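Local atomic coordinates of endoglucanase E-5 (Thermobifida fusca, PDB entry 2CKS), a protein that hydrolyses internal beta-1,4-glucosidic linkages in cellulose, lichenin and cereal beta-D-glucans. Residues K10-G15 with A196-Y201; V98-L103 with K116-E121; N131-I136 with D165-V170. All coordinates share one frame; numbering follows the deposited sequence. Where two conformers were deposited one is given.

How the contacts relate
Followed from the N terminus, the chain passes helix 4-8 and then runs through residues 10-15, on the small hairpin of strands 12-14 and 17-19. Contact 1 closes only when strand 199-206 arrives, so its long loop encloses both other contacts. Inside it the two are in series: contact 2 packs strand 95-101 against helix 112-126, and contact 3 then pairs strand 132-135 with strand 168-170. Contacts 2 and 3 join through backbone bonding between Val98 and both Leu133 and Glu135, while contacts 1 and 3 meet in a salt bridge from Lys10 to Asp165. Together they illustrate how an eight-stranded barrel links neighbouring strands, an outer helix and a terminal hairpin.

Contact 1 of 3, residues K10-G15 with A196-Y201; sequences KVQVCG and ASNIMY
Val13 and Asn198 join an N-terminal beta-hairpin, closed by the Cys14-Cys19 disulfide, to the start of strand 199-206 in the TIM barrel of this glycoside hydrolase family 5 catalytic domain. Their side chains slide past each other in opposite directions, and the Asn198 amide ends against the hairpin backbone: Val13 N donates to Asn198 OD1 at 2.8 Å, nearly straight at 172°. The donor lies almost on the extension of the carbonyl bond. Asn198, in the left-handed region of backbone conformation, lies just ahead of the strand, and its side chain carries the polar link to the hairpin.

Gln12, in one of its two conformers, crosses Asn198 at about a right angle, with the amide planes 68° apart. Gln12 NE2 and Asn198 ND2 approach to 3.1 Å, yet both are donors and no bond forms between them. The Gln12 amide instead turns back to the preceding residue, NE2 donating to Val11 O at 2.8 Å, and to Asp165 O as well.

On Val13, CG2 lies anti to the carbonyl carbon, which sets this methyl 4.0 Å from Met200 CG. A water adds a polar link, donating to Val13 O at 2.7 Å and only weakly to Asn198 OD1 at 3.4 Å.

Contact 2 of 3, residues V98-L103 with K116-E121; sequences VDWHIL and KTFFAE
Asp99 OD1 is gripped by two groups, His101 ND1 at 2.6 Å and Ser63 OG of the neighbouring strand 59-65, while Trp100, between Asp99 and His101 in sequence, faces helix 112-126. The histidine approaches from the syn side of OD1, with the oxygen close to the imidazole plane, a geometry that should fix the ring's rotation.

The opposite side of the strand is apolar. Val98 and Trp100 point toward the helix and meet Phe118 and Phe119, the three rings forming an aromatic cluster. Trp100 CG is anti to the backbone N (chi1 -172°), carrying the indole out to the helix, where CE3 comes within 3.4 Å of Phe118 CD2. The planes of its six-membered ring and the Phe118 ring are within 30° of each other, but the rings are offset so much that little of one lies over the other. Phe119 instead presents its rim to the base of the indole side chain, CZ lying 3.6 Å from Trp100 CB. Val98 CG1 meets the edge of the Phe118 ring, 3.7 Å from CE2, and also reaches Phe119 CE1. Replacing Trp100 by an alanine would probably open a gap beside Phe118, leaving its ring without the indole neighbour and freer to turn.

Helix 75-90 packs on Val98 and Phe118, and Tyr71 meets the Trp100 indole edge-to-face. Strand and helix segments run antiparallel at 173°, their axes 10.9 Å apart, as expected for a helix returning over its own strand in the beta-alpha-beta unit of a TIM barrel.

Contact 3 of 3, residues N131-I136 with D165-V170; sequences NVLYEI and DSVIIV. With NA (sodium ion), chain H.
Tyr134 bonds to the neighbouring strand through both its backbone N and its O, which bracket Ile168: N donates to Val167 O at 3.0 Å and O accepts from Ile169 N at 2.8 Å. Ile136 N continues the parallel ladder to Ile169 O at 3.2 Å. Before the ladder begins, a water donates to Val132 O and accepts from Val167 N.

Leu133 and Val167, paired in register, lie side by side, Leu133 CD2 4.0 Å from Val167 CG1, while Ile136 CG2 reaches diagonally to Ile168 CG2 at 3.9 Å. Tyr134 CG is anti to the carbonyl carbon (chi1 -61°), laying the ring back along the strand so that Ser166 CB sits at its edge. Its hydroxyl is hydrogen-bonded to Asp163.

Farther out, Asp165 OD1, in the conformer given, binds a zinc ion and, at 2.9 Å, a sodium ion whose site Ala127, Lys129, Asp163 and waters complete. On the face of the sheet opposite Tyr134 and Ile168, Glu135 forms a salt bridge with Arg61 and bonds to Thr230 near the presumed catalytic glutamates Glu139 and Glu231. Strands 95-101 and 199-206 flank the pair, while helices 112-126 and 145-162 pack against Tyr134, Ile136 and Ile168.

Contact 1 of 3, residues K10-G15 with A196-Y201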
ATOM      1  N   LYS A  10      -2.042  18.024  -3.814  1.00  8.60           N
ATOM      2  CA  LYS A  10      -2.980  17.120  -4.448  1.00  8.92           C
ATOM      3  C   LYS A  10      -2.259  16.294  -5.506  1.00  8.36           C
ATOM      4  O   LYS A  10      -2.176  16.677  -6.677  1.00  9.19           O
ATOM      5  CB  LYS A  10      -4.096  17.945  -5.076  1.00  9.79           C
ATOM      6  CG  LYS A  10      -5.252  17.158  -5.622  1.00 12.32           C
ATOM      7  CD  LYS A  10      -6.127  18.089  -6.452  1.00 16.47           C
ATOM      8  CE  LYS A  10      -7.527  17.571  -6.554  1.00 17.78           C
ATOM      9  NZ  LYS A  10      -8.492  18.646  -6.893  1.00 19.51           N
ATOM     10  N   VAL A  11      -1.725  15.156  -5.094  1.00  7.12           N
ATOM     11  CA  VAL A  11      -0.950  14.344  -6.013  1.00  7.41           C
ATOM     12  C   VAL A  11      -1.875  13.776  -7.098  1.00  7.40           C
ATOM     13  O   VAL A  11      -3.054  13.530  -6.863  1.00  6.92           O
ATOM     14  CB  VAL A  11      -0.158  13.235  -5.287  1.00  7.08           C
ATOM     15  CG1 VAL A  11       0.907  13.837  -4.349  1.00  6.60           C
ATOM     16  CG2 VAL A  11      -1.069  12.291  -4.534  1.00  7.24           C
ATOM     17  N   GLN A  12      -1.346  13.638  -8.312  0.70  7.47           N
ATOM     18  CA  GLN A  12      -2.092  13.099  -9.455  0.70  7.96           C
ATOM     19  C   GLN A  12      -1.114  12.373 -10.355  0.70  7.87           C
ATOM     20  O   GLN A  12       0.052  12.704 -10.378  0.70  8.15           O
ATOM     21  CB  GLN A  12      -2.732  14.225 -10.277  0.70  8.02           C
ATOM     22  CG  GLN A  12      -3.740  15.088  -9.556  0.70  9.55           C
ATOM     23  CD  GLN A  12      -5.123  14.475  -9.514  0.70 10.45           C
ATOM     24  OE1 GLN A  12      -5.945  14.718 -10.420  0.70 12.83           O
ATOM     25  NE2 GLN A  12      -5.405  13.701  -8.463  0.70  8.12           N
ATOM     26  N   VAL A  13      -1.590  11.409 -11.132  1.00  7.89           N
ATOM     27  CA  VAL A  13      -0.753  10.785 -12.135  1.00  8.58           C
ATOM     28  C   VAL A  13      -0.456  11.801 -13.245  1.00  9.61           C
ATOM     29  O   VAL A  13      -1.340  12.537 -13.687  1.00 10.03           O
ATOM     30  CB  VAL A  13      -1.416   9.542 -12.720  1.00  8.03           C
ATOM     31  CG1 VAL A  13      -0.673   9.052 -13.957  1.00  8.23           C
ATOM     32  CG2 VAL A  13      -1.482   8.453 -11.663  1.00  7.66           C
ATOM     33  N   CYS A  14       0.810  11.817 -13.647  0.60 10.19           N
ATOM     34  CA  CYS A  14       1.313  12.567 -14.794  0.60 10.85           C
ATOM     35  C   CYS A  14       2.052  11.587 -15.687  0.60 11.41           C
ATOM     36  O   CYS A  14       3.094  11.050 -15.292  0.60 11.41           O
ATOM     37  CB  CYS A  14       2.303  13.629 -14.326  0.60 10.92           C
ATOM     38  SG  CYS A  14       3.633  12.975 -13.272  0.40 10.82           S
ATOM     39  N   GLY A  15       1.530  11.330 -16.880  1.00 12.09           N
ATOM     40  CA  GLY A  15       2.183  10.383 -17.761  1.00 12.51           C
ATOM     41  C   GLY A  15       2.242   9.028 -17.074  1.00 12.78           C
ATOM     42  O   GLY A  15       1.203   8.456 -16.757  1.00 13.30           O
ATOM     43  N   ALA A 196      -9.448   3.819 -17.309  1.00 13.32           N
ATOM     44  CA  ALA A 196      -9.586   4.991 -16.470  1.00 12.61           C
ATOM     45  C   ALA A 196      -8.205   5.583 -16.360  1.00 12.97           C
ATOM     46  O   ALA A 196      -7.201   4.903 -16.600  1.00 13.30           O
ATOM     47  CB  ALA A 196     -10.109   4.629 -15.099  1.00 12.46           C
ATOM     48  N   SER A 197      -8.159   6.853 -16.012  1.00 12.09           N
ATOM     49  CA  SER A 197      -6.903   7.519 -15.774  1.00 11.92           C
ATOM     50  C   SER A 197      -6.807   7.933 -14.315  1.00 10.75           C
ATOM     51  O   SER A 197      -7.702   7.668 -13.506  1.00  9.83           O
ATOM     52  CB  SER A 197      -6.761   8.693 -16.718  0.60 11.61           C
ATOM     53  OG  SER A 197      -6.706   8.197 -18.042  0.60 12.87           O
ATOM     54  N   ASN A 198      -5.680   8.533 -13.967  1.00  9.76           N
ATOM     55  CA  ASN A 198      -5.316   8.721 -12.590  1.00  9.16           C
ATOM     56  C   ASN A 198      -5.301   7.387 -11.845  1.00  8.06           C
ATOM     57  O   ASN A 198      -5.724   7.298 -10.705  1.00  8.14           O
ATOM     58  CB  ASN A 198      -6.247   9.744 -11.942  1.00 10.27           C
ATOM     59  CG  ASN A 198      -5.543  10.600 -10.960  1.00  9.92           C
ATOM     60  OD1 ASN A 198      -4.322  10.740 -11.015  1.00 11.66           O
ATOM     61  ND2 ASN A 198      -6.291  11.179 -10.040  1.00 12.81           N
ATOM     62  N   ILE A 199      -4.800   6.356 -12.528  0.60  7.27           N
ATOM     63  CA  ILE A 199      -4.695   4.990 -12.019  0.60  7.36           C
ATOM     64  C   ILE A 199      -3.219   4.638 -11.851  0.60  6.57           C
ATOM     65  O   ILE A 199      -2.388   5.072 -12.653  0.60  7.05           O
ATOM     66  CB  ILE A 199      -5.344   3.990 -13.031  0.60  6.97           C
ATOM     67  CG1 ILE A 199      -6.851   4.247 -13.181  0.60  8.44           C
ATOM     68  CG2 ILE A 199      -5.076   2.532 -12.643  0.60  8.57           C
ATOM     69  CD1 ILE A 199      -7.655   4.064 -11.909  0.60  8.88           C
ATOM     70  N   MET A 200      -2.903   3.859 -10.814  1.00  5.73           N
ATOM     71  CA  MET A 200      -1.602   3.218 -10.661  1.00  5.49           C
ATOM     72  C   MET A 200      -1.838   1.730 -10.476  1.00  5.32           C
ATOM     73  O   MET A 200      -2.953   1.306 -10.142  1.00  5.50           O
ATOM     74  CB  MET A 200      -0.880   3.776  -9.437  1.00  5.56           C
ATOM     75  CG  MET A 200      -0.839   5.282  -9.397  1.00  6.58           C
ATOM     76  SD  MET A 200       0.154   5.865  -8.026  1.00  7.79           S
ATOM     77  CE  MET A 200       1.770   5.584  -8.624  1.00  9.40           C
ATOM     78  N   TYR A 201      -0.799   0.948 -10.702  1.00  4.56           N
ATOM     79  CA  TYR A 201      -0.878  -0.500 -10.587  1.00  4.80           C
ATOM     80  C   TYR A 201       0.064  -0.949  -9.489  1.00  5.19           C
ATOM     81  O   TYR A 201       1.181  -0.444  -9.367  1.00  6.08           O
ATOM     82  CB  TYR A 201      -0.514  -1.150 -11.915  1.00  4.58           C
ATOM     83  CG  TYR A 201      -1.494  -0.811 -13.010  1.00  4.36           C
ATOM     84  CD1 TYR A 201      -1.298   0.300 -13.814  1.00  5.25           C
ATOM     85  CD2 TYR A 201      -2.625  -1.587 -13.229  1.00  4.26           C
ATOM     86  CE1 TYR A 201      -2.192   0.613 -14.819  1.00  6.52           C
ATOM     87  CE2 TYR A 201      -3.521  -1.277 -14.227  1.00  5.42           C
ATOM     88  CZ  TYR A 201      -3.301  -0.188 -15.024  1.00  6.16           C
ATOM     89  OH  TYR A 201      -4.207   0.117 -16.022  1.00  9.29           O
TER
HETATM   90  O   HOH W   1      -4.041  12.298 -14.065  1.00 16.42           O

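Contact 2 of 3, residues V98-L103 with K116-E121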
ATOM      1  N   VAL A  98      -5.941   3.713   1.414  1.00  5.17           N
ATOM      2  CA  VAL A  98      -6.995   2.891   1.981  1.00  4.89           C
ATOM      3  C   VAL A  98      -6.950   1.558   1.258  1.00  4.76           C
ATOM      4  O   VAL A  98      -7.270   1.480   0.069  1.00  4.79           O
ATOM      5  CB  VAL A  98      -8.356   3.555   1.808  1.00  4.88           C
ATOM      6  CG1 VAL A  98      -9.477   2.670   2.362  1.00  5.52           C
ATOM      7  CG2 VAL A  98      -8.344   4.934   2.478  1.00  5.02           C
ATOM      8  N   ASP A  99      -6.524   0.526   1.978  1.00  4.65           N
ATOM      9  CA  ASP A  99      -6.232  -0.778   1.398  1.00  4.81           C
ATOM     10  C   ASP A  99      -7.332  -1.791   1.721  1.00  4.90           C
ATOM     11  O   ASP A  99      -7.464  -2.271   2.841  1.00  4.93           O
ATOM     12  CB  ASP A  99      -4.863  -1.261   1.873  1.00  5.13           C
ATOM     13  CG  ASP A  99      -4.628  -2.732   1.624  1.00  6.23           C
ATOM     14  OD1 ASP A  99      -3.856  -3.329   2.401  1.00  6.02           O
ATOM     15  OD2 ASP A  99      -5.147  -3.368   0.682  1.00  6.54           O
ATOM     16  N   TRP A 100      -8.128  -2.075   0.701  1.00  4.82           N
ATOM     17  CA  TRP A 100      -9.108  -3.156   0.700  1.00  4.85           C
ATOM     18  C   TRP A 100      -8.343  -4.465   0.555  1.00  5.17           C
ATOM     19  O   TRP A 100      -8.022  -4.904  -0.546  1.00  4.85           O
ATOM     20  CB  TRP A 100     -10.074  -2.904  -0.459  1.00  4.89           C
ATOM     21  CG  TRP A 100     -11.249  -3.810  -0.493  1.00  4.62           C
ATOM     22  CD1 TRP A 100     -11.463  -4.844  -1.350  1.00  5.28           C
ATOM     23  CD2 TRP A 100     -12.386  -3.757   0.363  1.00  4.45           C
ATOM     24  NE1 TRP A 100     -12.677  -5.436  -1.090  1.00  5.29           N
ATOM     25  CE2 TRP A 100     -13.258  -4.789  -0.031  1.00  5.41           C
ATOM     26  CE3 TRP A 100     -12.761  -2.935   1.431  1.00  4.60           C
ATOM     27  CZ2 TRP A 100     -14.469  -5.018   0.610  1.00  4.88           C
ATOM     28  CZ3 TRP A 100     -13.956  -3.157   2.057  1.00  5.12           C
ATOM     29  CH2 TRP A 100     -14.804  -4.189   1.650  1.00  5.48           C
ATOM     30  N   HIS A 101      -8.025  -5.076   1.692  1.00  5.03           N
ATOM     31  CA  HIS A 101      -6.960  -6.065   1.767  1.00  5.28           C
ATOM     32  C   HIS A 101      -7.457  -7.479   1.533  1.00  5.81           C
ATOM     33  O   HIS A 101      -7.456  -8.322   2.431  1.00  6.08           O
ATOM     34  CB  HIS A 101      -6.204  -5.948   3.094  1.00  5.29           C
ATOM     35  CG  HIS A 101      -4.855  -6.582   3.076  1.00  5.09           C
ATOM     36  ND1 HIS A 101      -3.720  -5.907   2.679  1.00  5.27           N
ATOM     37  CD2 HIS A 101      -4.454  -7.831   3.415  1.00  5.57           C
ATOM     38  CE1 HIS A 101      -2.679  -6.714   2.777  1.00  6.64           C
ATOM     39  NE2 HIS A 101      -3.094  -7.886   3.227  1.00  6.79           N
ATOM     40  N   ILE A 102      -7.885  -7.724   0.303  1.00  6.36           N
ATOM     41  CA  ILE A 102      -8.284  -9.059  -0.106  1.00  7.25           C
ATOM     42  C   ILE A 102      -7.041  -9.915  -0.300  1.00  7.55           C
ATOM     43  O   ILE A 102      -5.970  -9.410  -0.668  1.00  7.53           O
ATOM     44  CB  ILE A 102      -9.160  -9.033  -1.380  1.00  7.49           C
ATOM     45  CG1 ILE A 102      -8.386  -8.508  -2.599  1.00  9.11           C
ATOM     46  CG2 ILE A 102     -10.422  -8.221  -1.132  1.00  7.31           C
ATOM     47  CD1 ILE A 102      -8.073  -9.583  -3.639  1.00 10.97           C
ATOM     48  N   LEU A 103      -7.188 -11.202  -0.010  1.00  7.93           N
ATOM     49  CA  LEU A 103      -6.093 -12.152  -0.118  1.00  8.53           C
ATOM     50  C   LEU A 103      -6.624 -13.562  -0.365  1.00  9.10           C
ATOM     51  O   LEU A 103      -6.280 -14.193  -1.363  1.00  8.61           O
ATOM     52  CB  LEU A 103      -5.246 -12.104   1.160  1.00  9.18           C
ATOM     53  CG  LEU A 103      -4.049 -13.049   1.226  1.00 10.68           C
ATOM     54  CD1 LEU A 103      -3.141 -12.890   0.001  1.00 12.07           C
ATOM     55  CD2 LEU A 103      -3.268 -12.821   2.511  1.00 12.43           C
ATOM     56  N   LYS A 116     -18.010  -1.971  -2.870  1.00  8.51           N
ATOM     57  CA  LYS A 116     -18.788  -0.837  -3.348  1.00  9.02           C
ATOM     58  C   LYS A 116     -19.395  -0.086  -2.169  1.00  8.66           C
ATOM     59  O   LYS A 116     -19.388   1.130  -2.149  1.00  8.66           O
ATOM     60  CB  LYS A 116     -19.901  -1.283  -4.297  1.00  9.19           C
ATOM     61  CG  LYS A 116     -19.431  -1.778  -5.634  1.00 11.38           C
ATOM     62  CD  LYS A 116     -20.639  -2.069  -6.524  1.00 13.76           C
ATOM     63  CE  LYS A 116     -20.240  -2.487  -7.914  1.00 16.76           C
ATOM     64  NZ  LYS A 116     -21.460  -2.726  -8.749  1.00 19.70           N
ATOM     65  N   THR A 117     -19.917  -0.811  -1.187  1.00  8.72           N
ATOM     66  CA  THR A 117     -20.501  -0.185  -0.008  1.00  9.28           C
ATOM     67  C   THR A 117     -19.459   0.590   0.794  1.00  8.10           C
ATOM     68  O   THR A 117     -19.674   1.739   1.166  1.00  8.24           O
ATOM     69  CB  THR A 117     -21.160  -1.247   0.858  1.00  9.84           C
ATOM     70  OG1 THR A 117     -22.260  -1.802   0.131  1.00 12.52           O
ATOM     71  CG2 THR A 117     -21.791  -0.655   2.120  1.00 11.65           C
ATOM     72  N   PHE A 118     -18.322  -0.042   1.035  1.00  7.11           N
ATOM     73  CA  PHE A 118     -17.265   0.563   1.836  1.00  6.53           C
ATOM     74  C   PHE A 118     -16.680   1.782   1.123  1.00  6.35           C
ATOM     75  O   PHE A 118     -16.591   2.850   1.705  1.00  6.49           O
ATOM     76  CB  PHE A 118     -16.172  -0.466   2.142  1.00  6.12           C
ATOM     77  CG  PHE A 118     -14.928   0.119   2.771  1.00  5.94           C
ATOM     78  CD1 PHE A 118     -14.897   0.463   4.112  1.00  5.36           C
ATOM     79  CD2 PHE A 118     -13.774   0.302   2.017  1.00  5.40           C
ATOM     80  CE1 PHE A 118     -13.742   0.999   4.671  1.00  5.30           C
ATOM     81  CE2 PHE A 118     -12.634   0.824   2.578  1.00  5.43           C
ATOM     82  CZ  PHE A 118     -12.611   1.167   3.885  1.00  5.09           C
ATOM     83  N   PHE A 119     -16.287   1.614  -0.135  1.00  6.28           N
ATOM     84  CA  PHE A 119     -15.650   2.707  -0.872  1.00  6.40           C
ATOM     85  C   PHE A 119     -16.608   3.868  -1.141  1.00  6.57           C
ATOM     86  O   PHE A 119     -16.186   5.011  -1.132  1.00  7.03           O
ATOM     87  CB  PHE A 119     -14.980   2.202  -2.154  1.00  6.05           C
ATOM     88  CG  PHE A 119     -13.634   1.565  -1.918  1.00  6.63           C
ATOM     89  CD1 PHE A 119     -12.578   2.321  -1.433  1.00  6.73           C
ATOM     90  CD2 PHE A 119     -13.420   0.219  -2.173  1.00  6.63           C
ATOM     91  CE1 PHE A 119     -11.347   1.745  -1.199  1.00  7.00           C
ATOM     92  CE2 PHE A 119     -12.183  -0.357  -1.953  1.00  7.86           C
ATOM     93  CZ  PHE A 119     -11.149   0.407  -1.469  1.00  6.63           C
ATOM     94  N   ALA A 120     -17.892   3.592  -1.328  1.00  7.23           N
ATOM     95  CA  ALA A 120     -18.866   4.672  -1.461  1.00  7.25           C
ATOM     96  C   ALA A 120     -18.867   5.526  -0.200  1.00  7.21           C
ATOM     97  O   ALA A 120     -18.866   6.747  -0.273  1.00  7.70           O
ATOM     98  CB  ALA A 120     -20.247   4.126  -1.718  1.00  7.33           C
ATOM     99  N   GLU A 121     -18.860   4.884   0.965  1.00  7.27           N
ATOM    100  CA  GLU A 121     -18.859   5.624   2.222  1.00  7.84           C
ATOM    101  C   GLU A 121     -17.557   6.415   2.415  1.00  7.40           C
ATOM    102  O   GLU A 121     -17.578   7.592   2.795  1.00  8.12           O
ATOM    103  CB  GLU A 121     -19.096   4.707   3.418  1.00  7.60           C
ATOM    104  CG  GLU A 121     -19.012   5.493   4.718  1.00  8.72           C
ATOM    105  CD  GLU A 121     -19.589   4.806   5.932  1.00  8.82           C
ATOM    106  OE1 GLU A 121     -19.355   5.352   7.040  1.00 10.93           O
ATOM    107  OE2 GLU A 121     -20.254   3.754   5.799  1.00 10.92           O
TER

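Contact 3 of 3, residues N131-I136 with D165-V170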
ATOM      1  N   ASN A 131      -5.257  13.944   0.011  1.00  7.24           N
ATOM      2  CA  ASN A 131      -4.141  13.100   0.425  1.00  6.82           C
ATOM      3  C   ASN A 131      -4.485  11.625   0.553  1.00  6.83           C
ATOM      4  O   ASN A 131      -3.682  10.850   1.064  1.00  6.72           O
ATOM      5  CB  ASN A 131      -3.578  13.601   1.769  1.00  6.26           C
ATOM      6  CG  ASN A 131      -4.580  13.469   2.908  1.00  7.52           C
ATOM      7  OD1 ASN A 131      -5.712  13.936   2.803  1.00  7.54           O
ATOM      8  ND2 ASN A 131      -4.169  12.831   4.004  1.00  5.61           N
ATOM      9  N   VAL A 132      -5.663  11.245   0.079  1.00  6.30           N
ATOM     10  CA  VAL A 132      -6.152   9.877   0.195  1.00  6.57           C
ATOM     11  C   VAL A 132      -6.117   9.207  -1.183  1.00  6.27           C
ATOM     12  O   VAL A 132      -6.608   9.768  -2.167  1.00  6.44           O
ATOM     13  CB  VAL A 132      -7.584   9.862   0.752  1.00  6.88           C
ATOM     14  CG1 VAL A 132      -8.079   8.442   0.938  1.00  8.11           C
ATOM     15  CG2 VAL A 132      -7.651  10.621   2.086  1.00  7.15           C
ATOM     16  N   LEU A 133      -5.495   8.029  -1.235  1.00  6.11           N
ATOM     17  CA  LEU A 133      -5.440   7.164  -2.409  1.00  6.36           C
ATOM     18  C   LEU A 133      -6.198   5.876  -2.056  1.00  6.05           C
ATOM     19  O   LEU A 133      -6.194   5.435  -0.909  1.00  6.01           O
ATOM     20  CB  LEU A 133      -3.994   6.816  -2.760  1.00  6.48           C
ATOM     21  CG  LEU A 133      -3.056   7.958  -3.158  1.00  6.51           C
ATOM     22  CD1 LEU A 133      -2.521   8.694  -1.943  1.00  8.33           C
ATOM     23  CD2 LEU A 133      -1.900   7.427  -4.007  1.00  8.06           C
ATOM     24  N   TYR A 134      -6.851   5.279  -3.041  1.00  5.92           N
ATOM     25  CA  TYR A 134      -7.719   4.119  -2.826  1.00  6.12           C
ATOM     26  C   TYR A 134      -7.127   2.885  -3.472  1.00  6.06           C
ATOM     27  O   TYR A 134      -6.925   2.866  -4.677  1.00  7.05           O
ATOM     28  CB  TYR A 134      -9.100   4.387  -3.431  1.00  6.00           C
ATOM     29  CG  TYR A 134      -9.801   5.562  -2.814  1.00  8.19           C
ATOM     30  CD1 TYR A 134     -10.641   5.390  -1.745  1.00 12.25           C
ATOM     31  CD2 TYR A 134      -9.598   6.850  -3.281  1.00 11.22           C
ATOM     32  CE1 TYR A 134     -11.285   6.458  -1.164  1.00 13.39           C
ATOM     33  CE2 TYR A 134     -10.242   7.926  -2.694  1.00 12.89           C
ATOM     34  CZ  TYR A 134     -11.084   7.719  -1.639  1.00 13.45           C
ATOM     35  OH  TYR A 134     -11.721   8.786  -1.048  1.00 15.18           O
ATOM     36  N   GLU A 135      -6.848   1.860  -2.680  1.00  5.92           N
ATOM     37  CA  GLU A 135      -6.291   0.606  -3.180  1.00  5.45           C
ATOM     38  C   GLU A 135      -7.412  -0.432  -3.152  1.00  5.16           C
ATOM     39  O   GLU A 135      -7.774  -0.931  -2.097  1.00  5.80           O
ATOM     40  CB  GLU A 135      -5.103   0.167  -2.323  1.00  5.58           C
ATOM     41  CG  GLU A 135      -4.457  -1.139  -2.777  1.00  6.70           C
ATOM     42  CD  GLU A 135      -3.180  -1.474  -2.028  1.00 10.25           C
ATOM     43  OE1 GLU A 135      -2.501  -2.442  -2.434  1.00 10.54           O
ATOM     44  OE2 GLU A 135      -2.845  -0.768  -1.047  1.00  9.39           O
ATOM     45  N   ILE A 136      -7.951  -0.758  -4.320  1.00  5.55           N
ATOM     46  CA  ILE A 136      -9.245  -1.456  -4.395  1.00  5.55           C
ATOM     47  C   ILE A 136      -9.195  -2.991  -4.321  1.00  5.84           C
ATOM     48  O   ILE A 136     -10.235  -3.626  -4.166  1.00  6.82           O
ATOM     49  CB  ILE A 136     -10.033  -1.007  -5.642  1.00  5.43           C
ATOM     50  CG1 ILE A 136      -9.245  -1.305  -6.921  1.00  5.53           C
ATOM     51  CG2 ILE A 136     -10.399   0.470  -5.522  1.00  6.28           C
ATOM     52  CD1 ILE A 136     -10.065  -1.172  -8.181  1.00  5.39           C
ATOM     53  N   ASP A 165     -11.356  13.191  -8.273  0.60  9.43           N
ATOM     54  CA  ASP A 165      -9.964  13.640  -8.468  0.60  9.75           C
ATOM     55  C   ASP A 165      -8.928  12.897  -7.625  0.60  9.44           C
ATOM     56  O   ASP A 165      -7.866  13.436  -7.291  0.60 10.33           O
ATOM     57  CB  ASP A 165      -9.857  15.136  -8.182  0.60 10.00           C
ATOM     58  CG  ASP A 165     -10.284  15.506  -6.765  0.60 11.63           C
ATOM     59  OD1 ASP A 165     -10.731  14.632  -5.987  0.60 12.64           O
ATOM     60  OD2 ASP A 165     -10.220  16.678  -6.344  0.60 14.97           O
ATOM     61  N   SER A 166      -9.251  11.658  -7.268  0.50  8.86           N
ATOM     62  CA  SER A 166      -8.404  10.846  -6.399  0.50  8.37           C
ATOM     63  C   SER A 166      -7.720   9.744  -7.194  0.50  7.62           C
ATOM     64  O   SER A 166      -8.218   9.298  -8.235  0.50  7.54           O
ATOM     65  CB  SER A 166      -9.229  10.227  -5.273  0.50  8.58           C
ATOM     66  OG  SER A 166     -10.250   9.395  -5.792  0.50  8.97           O
ATOM     67  N   VAL A 167      -6.567   9.315  -6.697  1.00  7.05           N
ATOM     68  CA  VAL A 167      -5.779   8.302  -7.362  1.00  6.17           C
ATOM     69  C   VAL A 167      -6.240   6.959  -6.855  1.00  5.93           C
ATOM     70  O   VAL A 167      -6.464   6.785  -5.660  1.00  5.36           O
ATOM     71  CB  VAL A 167      -4.291   8.482  -7.038  1.00  6.66           C
ATOM     72  CG1 VAL A 167      -3.467   7.365  -7.655  1.00  6.17           C
ATOM     73  CG2 VAL A 167      -3.811   9.842  -7.533  1.00  6.60           C
ATOM     74  N   ILE A 168      -6.401   6.024  -7.777  1.00  4.90           N
ATOM     75  CA  ILE A 168      -6.791   4.663  -7.448  1.00  5.11           C
ATOM     76  C   ILE A 168      -5.667   3.720  -7.857  1.00  5.01           C
ATOM     77  O   ILE A 168      -5.125   3.825  -8.947  1.00  5.18           O
ATOM     78  CB  ILE A 168      -8.124   4.310  -8.129  1.00  5.01           C
ATOM     79  CG1 ILE A 168      -9.246   5.166  -7.518  1.00  5.47           C
ATOM     80  CG2 ILE A 168      -8.428   2.829  -7.988  1.00  4.86           C
ATOM     81  CD1 ILE A 168     -10.525   5.195  -8.327  1.00  6.17           C
ATOM     82  N   ILE A 169      -5.317   2.812  -6.954  1.00  4.98           N
ATOM     83  CA  ILE A 169      -4.284   1.821  -7.168  1.00  5.13           C
ATOM     84  C   ILE A 169      -4.971   0.472  -7.386  1.00  4.85           C
ATOM     85  O   ILE A 169      -5.765   0.035  -6.566  1.00  4.95           O
ATOM     86  CB  ILE A 169      -3.325   1.736  -5.959  1.00  5.35           C
ATOM     87  CG1 ILE A 169      -2.662   3.093  -5.706  1.00  5.72           C
ATOM     88  CG2 ILE A 169      -2.271   0.662  -6.202  1.00  6.45           C
ATOM     89  CD1 ILE A 169      -1.914   3.194  -4.376  1.00  7.51           C
ATOM     90  N   VAL A 170      -4.628  -0.199  -8.480  1.00  5.07           N
ATOM     91  CA  VAL A 170      -5.274  -1.436  -8.884  1.00  5.55           C
ATOM     92  C   VAL A 170      -4.305  -2.602  -8.715  1.00  5.63           C
ATOM     93  O   VAL A 170      -3.188  -2.571  -9.234  1.00  6.00           O
ATOM     94  CB  VAL A 170      -5.710  -1.361 -10.344  1.00  5.65           C
ATOM     95  CG1 VAL A 170      -6.340  -2.684 -10.801  1.00  6.60           C
ATOM     96  CG2 VAL A 170      -6.680  -0.202 -10.536  1.00  5.86           C
TER
HETATM   97 NA    NA H1436     -10.566  14.325  -3.138  0.60 12.70          NA
HETATM   98  O   HOH W   2      -5.429  10.619  -4.493  1.00 10.32           O
HETATM   99  O   HOH W   3     -10.534  16.586  -3.957  1.00 27.89           O
HETATM  100  O   HOH W   4      -8.092  13.762  -4.140  0.50 12.86           O
HETATM  101  O   HOH W   5      -9.461  13.342  -4.123  0.40 16.14           O
HETATM  102  O   HOH W   6     -10.378  12.177  -1.292  1.00 15.45           O